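Local coordinates for protein putative acetamidase/formamidase (PDB 5UBU) that probably hydrolyses non-peptide carbon-nitrogen bonds in linear amides, as an acetamidase or formamidase would, and binds sodium ions in the crystal, at residues Ile106-Pro111 with Ile240-Val245; Asp227-Gly232 with Met314-Tyr319; Ser174-Ile179 with Val209-Gly214; Phe36-Gly41 with Leu84-Gly89. One frame throughout, in Å; residues are numbered along the deposited sequence.

Interaction 1 of 4, residues Ile106-Pro111 with Ile240-Val245; sequences IESMLP and ITTIKV
Glu-107 and Ser-108 together face Thr-242, which defines a classic beta bulge where strand 106-111 runs antiparallel (175°) to strand 240-245. Two bonds frame it: Glu-107 N donates to Thr-242 O (2.9 Å), and Thr-242 N donates to Ser-108 O (3.0 Å). The helix-like psi of Glu-107, -48°, takes up the extra residue. Beyond the bulge regular pairing resumes, Leu-110 and Ile-240 exchanging two backbone hydrogen bonds.

The Glu-107 side chain can be followed outward over Thr-242. CB lies 3.6 Å from Thr-242 O, and CG remains near the same oxygen. CD then passes to the methyl, 4.0 Å from Thr-242 CG2. At the tip OE2 approaches that methyl to 3.6 Å, while OE1 comes beside Lys-244 CB; the charge itself is met by a salt bridge from OE1 to Arg-55. Thr-242 offers its methyl here because CG2 stands anti to the backbone N (OG1 chi1 -61°), leaving OG1 on the Ser-108 side.

On the other face, Met-109, a selenomethionine, and Thr-241 lie side by side, CG and CE both flanking Thr-241 OG1, with CE at 3.7 Å; that hydroxyl is hydrogen-bonded to Ser-239 OG. Ile-106 CG1 meets Ile-243 CG2 at 4.2 Å.

Strand 239-248 sits between 55-59 and 101-111 in a mixed sheet, and 203-208 flanks 101-111 beyond. The face carrying Ile-106, Met-109, Thr-241 and Ile-243 packs onto strands 214-222 and 169-175, through Ile-218, Ala-221 and Ile-170.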
loop_
_atom_site.group_PDB
_atom_site.type_symbol
_atom_site.label_atom_id
_atom_site.label_comp_id
_atom_site.label_asym_id
_atom_site.label_seq_id
_atom_site.Cartn_x
_atom_site.Cartn_y
_atom_site.Cartn_z
ATOM N N ILE B 106 12.541 -0.657 -31.066
ATOM C CA ILE B 106 11.503 0.066 -31.796
ATOM C C ILE B 106 12.196 1.096 -32.693
ATOM O O ILE B 106 12.911 1.969 -32.201
ATOM C CB ILE B 106 10.510 0.748 -30.837
ATOM C CG1 ILE B 106 9.894 -0.294 -29.883
ATOM C CG2 ILE B 106 9.424 1.464 -31.632
ATOM C CD1 ILE B 106 9.010 0.293 -28.799
ATOM N N GLU B 107 12.004 0.977 -34.004
ATOM C CA GLU B 107 12.635 1.900 -34.941
ATOM C C GLU B 107 11.824 3.156 -35.130
ATOM O O GLU B 107 12.368 4.265 -35.100
ATOM C CB GLU B 107 12.806 1.272 -36.327
ATOM C CG GLU B 107 13.728 0.072 -36.407
ATOM C CD GLU B 107 13.913 -0.406 -37.829
ATOM O OE1 GLU B 107 14.539 -1.474 -38.032
ATOM O OE2 GLU B 107 13.416 0.276 -38.752
ATOM N N SER B 108 10.525 2.964 -35.355
ATOM C CA SER B 108 9.615 4.058 -35.620
ATOM C C SER B 108 8.159 3.718 -35.328
ATOM O O SER B 108 7.773 2.546 -35.272
ATOM C CB SER B 108 9.742 4.451 -37.089
ATOM O OG SER B 108 9.476 3.340 -37.926
HETATM N N MSE B 109 7.362 4.772 -35.155
HETATM C CA MSE B 109 5.937 4.657 -34.866
HETATM C C MSE B 109 5.243 5.807 -35.541
HETATM O O MSE B 109 5.522 6.969 -35.239
HETATM C CB MSE B 109 5.708 4.712 -33.360
HETATM C CG MSE B 109 6.205 3.458 -32.657
HETATM SE SE MSE B 109 5.777 3.564 -30.742
HETATM C CE MSE B 109 3.821 3.408 -30.862
ATOM N N LEU B 110 4.352 5.498 -36.476
ATOM C CA LEU B 110 3.607 6.526 -37.208
ATOM C C LEU B 110 2.113 6.277 -37.037
ATOM O O LEU B 110 1.705 5.138 -36.800
ATOM C CB LEU B 110 3.957 6.481 -38.698
ATOM C CG LEU B 110 5.436 6.647 -39.073
ATOM C CD1 LEU B 110 5.642 6.432 -40.559
ATOM C CD2 LEU B 110 5.961 8.006 -38.615
ATOM N N PRO B 111 1.289 7.336 -37.125
ATOM C CA PRO B 111 -0.156 7.123 -37.008
ATOM C C PRO B 111 -0.667 6.428 -38.260
ATOM O O PRO B 111 -0.184 6.706 -39.356
ATOM C CB PRO B 111 -0.729 8.537 -36.858
ATOM C CG PRO B 111 0.328 9.456 -37.358
ATOM C CD PRO B 111 1.647 8.767 -37.185
ATOM N N ILE B 240 1.555 2.305 -37.051
ATOM C CA ILE B 240 2.399 1.497 -37.907
ATOM C C ILE B 240 3.698 1.492 -37.115
ATOM O O ILE B 240 4.503 2.422 -37.220
ATOM C CB ILE B 240 2.617 2.105 -39.309
ATOM C CG1 ILE B 240 1.274 2.284 -40.031
ATOM C CG2 ILE B 240 3.544 1.209 -40.127
ATOM C CD1 ILE B 240 1.369 2.915 -41.402
ATOM N N THR B 241 3.868 0.472 -36.281
ATOM C CA THR B 241 5.049 0.329 -35.430
ATOM C C THR B 241 6.016 -0.640 -36.071
ATOM O O THR B 241 5.659 -1.788 -36.326
ATOM C CB THR B 241 4.663 -0.188 -34.030
ATOM O OG1 THR B 241 3.789 0.758 -33.401
ATOM C CG2 THR B 241 5.889 -0.396 -33.167
ATOM N N THR B 242 7.234 -0.168 -36.331
ATOM C CA THR B 242 8.278 -0.990 -36.924
ATOM C C THR B 242 9.286 -1.354 -35.846
ATOM O O THR B 242 9.847 -0.475 -35.195
ATOM C CB THR B 242 8.979 -0.269 -38.093
ATOM O OG1 THR B 242 8.026 0.008 -39.119
ATOM C CG2 THR B 242 10.083 -1.141 -38.697
ATOM N N ILE B 243 9.512 -2.654 -35.670
ATOM C CA ILE B 243 10.443 -3.163 -34.663
ATOM C C ILE B 243 11.479 -4.114 -35.250
ATOM O O ILE B 243 11.280 -4.670 -36.337
ATOM C CB ILE B 243 9.691 -3.917 -33.538
ATOM C CG1 ILE B 243 8.923 -5.126 -34.092
ATOM C CG2 ILE B 243 8.730 -2.983 -32.825
ATOM C CD1 ILE B 243 8.183 -5.924 -33.042
ATOM N N LYS B 244 12.590 -4.272 -34.531
ATOM C CA LYS B 244 13.654 -5.202 -34.912
ATOM C C LYS B 244 13.733 -6.108 -33.679
ATOM O O LYS B 244 13.965 -5.637 -32.567
ATOM C CB LYS B 244 14.994 -4.488 -35.161
ATOM C CG LYS B 244 15.923 -5.141 -36.180
ATOM C CD LYS B 244 17.418 -5.009 -35.899
ATOM C CE LYS B 244 18.278 -5.309 -37.126
ATOM N NZ LYS B 244 19.673 -5.676 -36.759
ATOM N N VAL B 245 13.508 -7.398 -33.873
ATOM C CA VAL B 245 13.504 -8.361 -32.779
ATOM C C VAL B 245 14.720 -9.267 -32.887
ATOM O O VAL B 245 14.966 -9.838 -33.951
ATOM C CB VAL B 245 12.222 -9.215 -32.835
ATOM C CG1 VAL B 245 12.172 -10.211 -31.675
ATOM C CG2 VAL B 245 10.991 -8.311 -32.836
#

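Interaction 2 of 4, residues Asp227-Gly232 with Met314-Tyr319; sequences DGEICG and MVDPKY
Val-315 fits against the bend formed by Gly-228 to Gly-232, and its two methyls make most of the van der Waals contact, largely against oxygens. CG1 is directed at the backbone oxygens, 3.3 Å from Glu-229 O, with Gly-228 O farther off. CG2 instead meets the Glu-229 carboxylate, 3.6 Å from OE1, and also nears Gly-232 O. A type I turn from Glu-229 to Gly-232, closed by Gly-232 N to Glu-229 O (2.9 Å), gives the bend its shape.

One direct hydrogen bond joins the segments: Met-314 N donates to Gly-228 O at 3.0 Å, with a bent N-H...O angle of 139°.

The charged groups are alike. Glu-229 OE1 and Asp-316 OD2 stand 4.1 Å apart, their carboxylate planes nearly perpendicular at 86°. A water mediates between the two acids, 2.8 Å from Asp-316 OD1 and 3.3 Å from Glu-229 OE1. The Glu-229 side chain is about 4 Å from a bound sodium ion, and Asp-195, a sodium ligand, lies close to both acids.

The contact joins the loop between strands 214-222 and 236-237 to the one between 308-313 and 319-326. Tyr-281 and Tyr-300, from helices 273-291 and 296-306 of the second subunit, pack on Ile-230 and Cys-231.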
loop_
_atom_site.group_PDB
_atom_site.type_symbol
_atom_site.label_atom_id
_atom_site.label_comp_id
_atom_site.label_asym_id
_atom_site.label_seq_id
_atom_site.Cartn_x
_atom_site.Cartn_y
_atom_site.Cartn_z
ATOM N N ASP B 227 3.519 10.830 -16.702
ATOM C CA ASP B 227 4.005 9.887 -15.711
ATOM C C ASP B 227 2.815 9.492 -14.845
ATOM O O ASP B 227 2.197 10.339 -14.199
ATOM C CB ASP B 227 5.116 10.511 -14.857
ATOM C CG ASP B 227 6.361 10.872 -15.666
ATOM O OD1 ASP B 227 6.462 10.479 -16.854
ATOM O OD2 ASP B 227 7.256 11.543 -15.102
ATOM N N GLY B 228 2.486 8.204 -14.872
ATOM C CA GLY B 228 1.363 7.665 -14.123
ATOM C C GLY B 228 0.102 7.428 -14.945
ATOM O O GLY B 228 -0.752 6.652 -14.520
ATOM N N GLU B 229 -0.026 8.096 -16.107
ATOM C CA GLU B 229 -1.198 7.965 -17.001
ATOM C C GLU B 229 -2.432 8.153 -16.111
ATOM O O GLU B 229 -3.429 7.422 -16.232
ATOM C CB GLU B 229 -1.164 6.580 -17.649
ATOM C CG GLU B 229 -2.097 6.355 -18.830
ATOM C CD GLU B 229 -2.068 4.915 -19.318
ATOM O OE1 GLU B 229 -1.845 4.017 -18.483
ATOM O OE2 GLU B 229 -2.299 4.667 -20.530
ATOM N N ILE B 230 -2.352 9.159 -15.237
ATOM C CA ILE B 230 -3.379 9.366 -14.216
ATOM C C ILE B 230 -4.867 9.294 -14.509
ATOM O O ILE B 230 -5.576 8.799 -13.632
ATOM C CB ILE B 230 -3.189 10.601 -13.334
ATOM C CG1 ILE B 230 -2.856 11.785 -14.202
ATOM C CG2 ILE B 230 -2.202 10.298 -12.249
ATOM C CD1 ILE B 230 -2.975 13.086 -13.457
ATOM N N CYS B 231 -5.371 9.716 -15.677
ATOM C CA CYS B 231 -6.835 9.620 -15.903
ATOM C C CYS B 231 -7.290 8.224 -16.329
ATOM O O CYS B 231 -8.497 7.976 -16.431
ATOM C CB CYS B 231 -7.334 10.651 -16.907
ATOM S SG CYS B 231 -7.047 10.252 -18.636
ATOM N N GLY B 232 -6.329 7.324 -16.580
ATOM C CA GLY B 232 -6.622 5.952 -16.992
ATOM C C GLY B 232 -6.149 5.661 -18.399
ATOM O O GLY B 232 -5.785 4.518 -18.711
HETATM N N MSE B 314 -0.152 4.159 -13.055
HETATM C CA MSE B 314 -0.577 4.005 -11.671
HETATM C C MSE B 314 -2.078 3.821 -11.738
HETATM O O MSE B 314 -2.804 4.212 -10.841
HETATM C CB MSE B 314 0.074 5.079 -10.805
HETATM C CG MSE B 314 -0.640 6.379 -10.482
HETATM SE SE MSE B 314 -0.550 6.611 -8.535
HETATM C CE MSE B 314 -2.492 6.671 -8.235
ATOM N N VAL B 315 -2.526 3.153 -12.801
ATOM C CA VAL B 315 -3.944 2.914 -13.050
ATOM C C VAL B 315 -4.313 1.453 -13.353
ATOM O O VAL B 315 -5.410 1.000 -13.034
ATOM C CB VAL B 315 -4.448 3.812 -14.214
ATOM C CG1 VAL B 315 -4.200 5.281 -13.894
ATOM C CG2 VAL B 315 -3.786 3.470 -15.543
ATOM N N ASP B 316 -3.391 0.718 -13.960
ATOM C CA ASP B 316 -3.639 -0.670 -14.350
ATOM C C ASP B 316 -3.657 -1.613 -13.130
ATOM O O ASP B 316 -3.233 -1.211 -12.046
ATOM C CB ASP B 316 -2.566 -1.061 -15.377
ATOM C CG ASP B 316 -2.595 -0.160 -16.630
ATOM O OD1 ASP B 316 -3.707 0.149 -17.138
ATOM O OD2 ASP B 316 -1.508 0.210 -17.123
ATOM N N PRO B 317 -4.160 -2.863 -13.292
ATOM C CA PRO B 317 -4.219 -3.839 -12.181
ATOM C C PRO B 317 -2.944 -3.892 -11.330
ATOM O O PRO B 317 -3.002 -4.215 -10.146
ATOM C CB PRO B 317 -4.474 -5.156 -12.899
ATOM C CG PRO B 317 -5.311 -4.748 -14.065
ATOM C CD PRO B 317 -4.759 -3.424 -14.517
ATOM N N LYS B 318 -1.815 -3.598 -11.963
ATOM C CA LYS B 318 -0.529 -3.494 -11.307
ATOM C C LYS B 318 0.136 -2.236 -11.830
ATOM O O LYS B 318 0.097 -1.950 -13.038
ATOM C CB LYS B 318 0.363 -4.695 -11.583
ATOM C CG LYS B 318 -0.088 -5.956 -10.896
ATOM C CD LYS B 318 0.895 -7.079 -11.099
ATOM C CE LYS B 318 0.450 -8.290 -10.302
ATOM N NZ LYS B 318 1.402 -9.428 -10.423
ATOM N N TYR B 319 0.738 -1.476 -10.925
ATOM C CA TYR B 319 1.417 -0.255 -11.310
ATOM C C TYR B 319 2.794 -0.625 -11.823
ATOM O O TYR B 319 3.309 -1.676 -11.489
ATOM C CB TYR B 319 1.518 0.714 -10.137
ATOM C CG TYR B 319 0.218 0.922 -9.389
ATOM C CD1 TYR B 319 -0.973 1.156 -10.073
ATOM C CD2 TYR B 319 0.192 0.960 -8.002
ATOM C CE1 TYR B 319 -2.154 1.370 -9.399
ATOM C CE2 TYR B 319 -0.991 1.171 -7.321
ATOM C CZ TYR B 319 -2.159 1.380 -8.024
ATOM O OH TYR B 319 -3.332 1.597 -7.353
HETATM O O HOH W 1 -3.919 1.676 -19.505
#

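Interaction 3 of 4, residues Ser174-Ile179 with Val209-Gly214; sequences SVSPEI and VRAPGG
The flat guanidinium of Arg-210 lays neither face on residues 174-179; it meets them through a water that sits 3.0 Å from NH2 and 2.8 Å from Ser-176 O. NH2 also donates to Asn-189 O. The extended Arg-210 chain carries the group there, while nearer the backbone its CB rests 3.8 Å from Glu-178 N.

The carbonyl of Ser-176 accepts from a second water as well. That water receives the N-H of Arg-210 and donates to Gly-214 O (2.7 Å), so a single solvent molecule links three backbone groups across the contact. Directly, Ser-176 N gives Gly-214 O only a weak bond of 3.3 Å.

Residues Ala-211 to Gly-214 form a type II beta turn, closed by Gly-214 N to Ala-211 O, with Gly-213 at the positive-phi third position (88°). It joins strand 203-208 to strand 214-222 and lies against the chain as it leaves strand 169-175.

Apolar groups fill in around the polar atoms. Ala-211 CB touches Pro-177 O at 3.7 Å, and Val-175 CB comes beside Gly-214 O. The extended Glu-178 side chain starts over Arg-210 O, its CB 3.5 Å from that oxygen, and the side chain also packs on Phe-83 of the third subunit.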
loop_
_atom_site.group_PDB
_atom_site.type_symbol
_atom_site.label_atom_id
_atom_site.label_comp_id
_atom_site.label_asym_id
_atom_site.label_seq_id
_atom_site.Cartn_x
_atom_site.Cartn_y
_atom_site.Cartn_z
ATOM N N SER B 174 5.082 -7.472 -24.599
ATOM C CA SER B 174 5.283 -8.632 -23.735
ATOM C C SER B 174 5.596 -9.941 -24.427
ATOM O O SER B 174 5.529 -10.055 -25.645
ATOM C CB SER B 174 4.006 -8.832 -22.908
ATOM O OG SER B 174 2.886 -9.007 -23.748
ATOM N N VAL B 175 5.962 -10.918 -23.604
ATOM C CA VAL B 175 6.221 -12.280 -24.050
ATOM C C VAL B 175 5.339 -13.183 -23.189
ATOM O O VAL B 175 4.910 -12.785 -22.107
ATOM C CB VAL B 175 7.705 -12.673 -23.980
ATOM C CG1 VAL B 175 8.492 -11.925 -25.036
ATOM C CG2 VAL B 175 8.284 -12.429 -22.597
ATOM N N SER B 176 5.052 -14.382 -23.670
ATOM C CA SER B 176 4.193 -15.304 -22.933
ATOM C C SER B 176 4.784 -15.866 -21.650
ATOM O O SER B 176 5.982 -16.090 -21.574
ATOM C CB SER B 176 3.828 -16.498 -23.811
ATOM O OG SER B 176 3.086 -17.461 -23.076
ATOM N N PRO B 177 3.936 -16.035 -20.614
ATOM C CA PRO B 177 4.376 -16.722 -19.415
ATOM C C PRO B 177 4.544 -18.200 -19.772
ATOM O O PRO B 177 4.143 -18.615 -20.858
ATOM C CB PRO B 177 3.200 -16.546 -18.455
ATOM C CG PRO B 177 2.582 -15.270 -18.857
ATOM C CD PRO B 177 2.764 -15.175 -20.342
ATOM N N GLU B 178 5.101 -18.990 -18.868
ATOM C CA GLU B 178 5.299 -20.404 -19.147
ATOM C C GLU B 178 3.967 -21.134 -19.318
ATOM O O GLU B 178 3.758 -21.807 -20.336
ATOM C CB GLU B 178 6.131 -21.065 -18.045
ATOM C CG GLU B 178 6.492 -22.508 -18.360
ATOM C CD GLU B 178 7.436 -23.135 -17.356
ATOM O OE1 GLU B 178 7.683 -24.346 -17.506
ATOM O OE2 GLU B 178 7.931 -22.442 -16.433
ATOM N N ILE B 179 3.077 -20.990 -18.329
ATOM C CA ILE B 179 1.752 -21.658 -18.370
ATOM C C ILE B 179 0.560 -20.732 -18.166
ATOM O O ILE B 179 -0.546 -21.087 -18.550
ATOM C CB ILE B 179 1.652 -22.830 -17.357
ATOM C CG1 ILE B 179 1.742 -22.338 -15.899
ATOM C CG2 ILE B 179 2.727 -23.871 -17.654
ATOM C CD1 ILE B 179 1.476 -23.426 -14.880
ATOM N N VAL B 209 12.293 -14.792 -21.715
ATOM C CA VAL B 209 11.568 -15.881 -22.338
ATOM C C VAL B 209 11.272 -16.974 -21.318
ATOM O O VAL B 209 12.146 -17.361 -20.544
ATOM C CB VAL B 209 12.375 -16.504 -23.503
ATOM C CG1 VAL B 209 11.612 -17.669 -24.137
ATOM C CG2 VAL B 209 12.679 -15.455 -24.560
ATOM N N ARG B 210 10.024 -17.440 -21.314
ATOM C CA ARG B 210 9.588 -18.525 -20.432
ATOM C C ARG B 210 8.781 -19.584 -21.200
ATOM O O ARG B 210 8.472 -20.639 -20.648
ATOM C CB ARG B 210 8.774 -17.982 -19.258
ATOM C CG ARG B 210 9.564 -17.054 -18.348
ATOM C CD ARG B 210 8.735 -16.621 -17.152
ATOM N NE ARG B 210 9.455 -15.693 -16.277
ATOM C CZ ARG B 210 9.476 -14.360 -16.406
ATOM N NH1 ARG B 210 10.164 -13.625 -15.540
ATOM N NH2 ARG B 210 8.824 -13.750 -17.392
ATOM N N ALA B 211 8.451 -19.305 -22.463
ATOM C CA ALA B 211 7.703 -20.229 -23.316
ATOM C C ALA B 211 8.492 -20.452 -24.606
ATOM O O ALA B 211 9.121 -19.521 -25.114
ATOM C CB ALA B 211 6.334 -19.671 -23.636
ATOM N N PRO B 212 8.468 -21.691 -25.141
ATOM C CA PRO B 212 9.223 -21.935 -26.372
ATOM C C PRO B 212 8.781 -20.998 -27.493
ATOM O O PRO B 212 7.586 -20.811 -27.702
ATOM C CB PRO B 212 8.893 -23.395 -26.711
ATOM C CG PRO B 212 8.447 -24.004 -25.432
ATOM C CD PRO B 212 7.786 -22.909 -24.657
ATOM N N GLY B 213 9.752 -20.402 -28.180
ATOM C CA GLY B 213 9.495 -19.474 -29.278
ATOM C C GLY B 213 9.333 -18.034 -28.834
ATOM O O GLY B 213 9.200 -17.136 -29.672
ATOM N N GLY B 214 9.339 -17.801 -27.523
ATOM C CA GLY B 214 9.191 -16.452 -26.992
ATOM C C GLY B 214 7.746 -16.001 -26.882
ATOM O O GLY B 214 7.268 -15.697 -25.776
HETATM O O HOH W 2 8.116 -16.514 -23.335
HETATM O O HOH W 3 7.970 -14.930 -19.991
#

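Interaction 4 of 4, residues Phe36-Gly41 with Leu84-Gly89; sequences FHYTIG and LNPQNG
His-37 and Gln-87 form a single antiparallel hydrogen-bonded bridge, His-37 N to Gln-87 O (3.1 Å) and Gln-87 N to His-37 O (2.8 Å), while the two segments otherwise run nearly at right angles.

Three rings gather round it. Tyr-38 lies alongside Pro-86 and presents one face to it: Pro-86 CA is 4.2 Å from the ring centroid, 23° off the normal, a CH-pi contact offset toward the rim. Leu-84 O comes to the edge of the same ring, near CD1, and the phenol OH bonds to Glu-65. Phe-36 puts CB against Pro-86 CB at 3.7 Å, and farther along its CE2 approaches the amide of Asn-88, 3.4 Å from ND2, the side chains running side by side with the ring and amide planes steeply inclined to each other. The His-37 ring turns its edge to Gly-89 O, which lies in the ring plane 3.2 Å from CE1.

Gln-87 folds over: chi1 of -62° followed by a bent chi2 of -66° swings its amide back along its own segment, where NE2 donates to Asn-85 O (3.0 Å) from above the carbonyl plane. The same nitrogen also bonds to Thr-172, and the aliphatic CG is left to meet Ile-40 CD1.

The chemistry is thus mixed. The bridge and the Gln-87 amide nitrogen, held by two hydrogen bonds, fix the polar groups; Tyr-38 and Phe-36 pack on Pro-86; and the same loop carries Asn-85, whose ND2 bonds to Ser-184 O and whose side chain is about 4 Å from a bound sodium ion.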
loop_
_atom_site.group_PDB
_atom_site.type_symbol
_atom_site.label_atom_id
_atom_site.label_comp_id
_atom_site.label_asym_id
_atom_site.label_seq_id
_atom_site.Cartn_x
_atom_site.Cartn_y
_atom_site.Cartn_z
ATOM N N PHE B 36 -7.242 -10.261 -32.836
ATOM C CA PHE B 36 -6.398 -9.641 -31.832
ATOM C C PHE B 36 -6.732 -10.280 -30.494
ATOM O O PHE B 36 -7.872 -10.697 -30.282
ATOM C CB PHE B 36 -6.631 -8.140 -31.821
ATOM C CG PHE B 36 -6.105 -7.444 -33.040
ATOM C CD1 PHE B 36 -6.778 -7.538 -34.249
ATOM C CD2 PHE B 36 -4.933 -6.698 -32.980
ATOM C CE1 PHE B 36 -6.283 -6.917 -35.380
ATOM C CE2 PHE B 36 -4.442 -6.063 -34.105
ATOM C CZ PHE B 36 -5.117 -6.174 -35.308
ATOM N N HIS B 37 -5.752 -10.362 -29.592
ATOM C CA HIS B 37 -5.975 -11.013 -28.291
ATOM C C HIS B 37 -6.015 -10.088 -27.101
ATOM O O HIS B 37 -5.320 -9.069 -27.062
ATOM C CB HIS B 37 -4.918 -12.095 -28.029
ATOM C CG HIS B 37 -4.793 -13.096 -29.134
ATOM N ND1 HIS B 37 -3.740 -13.082 -30.024
ATOM C CD2 HIS B 37 -5.603 -14.114 -29.522
ATOM C CE1 HIS B 37 -3.893 -14.064 -30.895
ATOM N NE2 HIS B 37 -5.016 -14.702 -30.614
ATOM N N TYR B 38 -6.832 -10.489 -26.127
ATOM C CA TYR B 38 -7.009 -9.775 -24.863
ATOM C C TYR B 38 -6.384 -10.530 -23.678
ATOM O O TYR B 38 -6.571 -10.139 -22.520
ATOM C CB TYR B 38 -8.492 -9.452 -24.632
ATOM C CG TYR B 38 -8.985 -8.389 -25.584
ATOM C CD1 TYR B 38 -8.869 -7.037 -25.254
ATOM C CD2 TYR B 38 -9.541 -8.721 -26.821
ATOM C CE1 TYR B 38 -9.307 -6.045 -26.119
ATOM C CE2 TYR B 38 -9.984 -7.732 -27.687
ATOM C CZ TYR B 38 -9.860 -6.393 -27.329
ATOM O OH TYR B 38 -10.285 -5.396 -28.173
ATOM N N THR B 39 -5.660 -11.612 -23.980
ATOM C CA THR B 39 -4.938 -12.387 -22.970
ATOM C C THR B 39 -3.605 -12.800 -23.608
ATOM O O THR B 39 -3.549 -13.134 -24.790
ATOM C CB THR B 39 -5.743 -13.585 -22.408
ATOM O OG1 THR B 39 -5.068 -14.114 -21.259
ATOM C CG2 THR B 39 -5.944 -14.680 -23.450
ATOM N N ILE B 40 -2.540 -12.743 -22.817
ATOM C CA ILE B 40 -1.176 -13.044 -23.260
ATOM C C ILE B 40 -0.661 -14.319 -22.600
ATOM O O ILE B 40 -0.392 -14.341 -21.402
ATOM C CB ILE B 40 -0.279 -11.840 -22.937
ATOM C CG1 ILE B 40 -0.768 -10.641 -23.762
ATOM C CG2 ILE B 40 1.187 -12.155 -23.216
ATOM C CD1 ILE B 40 -0.239 -9.298 -23.305
ATOM N N GLY B 41 -0.525 -15.373 -23.402
ATOM C CA GLY B 41 -0.073 -16.671 -22.909
ATOM C C GLY B 41 0.361 -17.618 -24.025
ATOM O O GLY B 41 0.516 -17.211 -25.177
ATOM N N LEU B 84 -9.423 -4.266 -22.903
ATOM C CA LEU B 84 -8.799 -3.149 -23.592
ATOM C C LEU B 84 -7.454 -3.660 -24.096
ATOM O O LEU B 84 -6.992 -4.732 -23.695
ATOM C CB LEU B 84 -8.560 -1.955 -22.669
ATOM C CG LEU B 84 -9.749 -1.149 -22.123
ATOM C CD1 LEU B 84 -9.220 -0.001 -21.270
ATOM C CD2 LEU B 84 -10.621 -0.612 -23.261
ATOM N N ASN B 85 -6.835 -2.890 -24.978
ATOM C CA ASN B 85 -5.521 -3.220 -25.526
ATOM C C ASN B 85 -5.494 -4.513 -26.362
ATOM O O ASN B 85 -4.866 -5.498 -25.974
ATOM C CB ASN B 85 -4.463 -3.289 -24.403
ATOM C CG ASN B 85 -4.435 -2.042 -23.538
ATOM O OD1 ASN B 85 -4.905 -0.972 -23.935
ATOM N ND2 ASN B 85 -3.873 -2.176 -22.341
ATOM N N PRO B 86 -6.191 -4.515 -27.511
ATOM C CA PRO B 86 -6.147 -5.681 -28.391
ATOM C C PRO B 86 -4.694 -5.907 -28.813
ATOM O O PRO B 86 -4.032 -4.962 -29.249
ATOM C CB PRO B 86 -7.003 -5.250 -29.583
ATOM C CG PRO B 86 -6.989 -3.765 -29.540
ATOM C CD PRO B 86 -7.031 -3.453 -28.080
ATOM N N GLN B 87 -4.217 -7.143 -28.689
ATOM C CA GLN B 87 -2.815 -7.465 -28.983
ATOM C C GLN B 87 -2.495 -8.110 -30.313
ATOM O O GLN B 87 -3.227 -8.977 -30.774
ATOM C CB GLN B 87 -2.287 -8.435 -27.904
ATOM C CG GLN B 87 -2.297 -7.866 -26.497
ATOM C CD GLN B 87 -1.340 -6.706 -26.344
ATOM O OE1 GLN B 87 -0.134 -6.828 -26.614
ATOM N NE2 GLN B 87 -1.862 -5.579 -25.872
ATOM N N ASN B 88 -1.397 -7.656 -30.918
ATOM C CA ASN B 88 -0.852 -8.282 -32.122
ATOM C C ASN B 88 0.030 -9.400 -31.579
ATOM O O ASN B 88 0.598 -9.268 -30.488
ATOM C CB ASN B 88 -0.022 -7.309 -32.957
ATOM C CG ASN B 88 -0.861 -6.483 -33.889
ATOM O OD1 ASN B 88 -1.104 -5.311 -33.651
ATOM N ND2 ASN B 88 -1.351 -7.114 -34.949
ATOM N N GLY B 89 0.140 -10.492 -32.321
ATOM C CA GLY B 89 0.950 -11.629 -31.881
ATOM C C GLY B 89 0.070 -12.848 -31.664
ATOM O O GLY B 89 -1.139 -12.791 -31.903
#

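In the fold
Interactions 3 and 4 are neighbours: they touch through Ile-40, Gly-41 and residues 174-177, reach the same sheet and both meet the third subunit. Interaction 1 belongs to a different sheet, of nine strands, and is partly buried, with one face turned inward and the other more exposed; interactions 2, 3 and 4 are buried. Regular backbone pairing dominates interaction 1, shrinks to one bridge in interaction 4, and gives way in the loops of interactions 2 and 3 to single bonds and waters. Interactions 2 and 4 each bring a side chain, Glu-229 and Asn-85, within about 4 Å of a bound sodium ion, interaction 2 with paired acids, interaction 4 amid aromatic and proline packing.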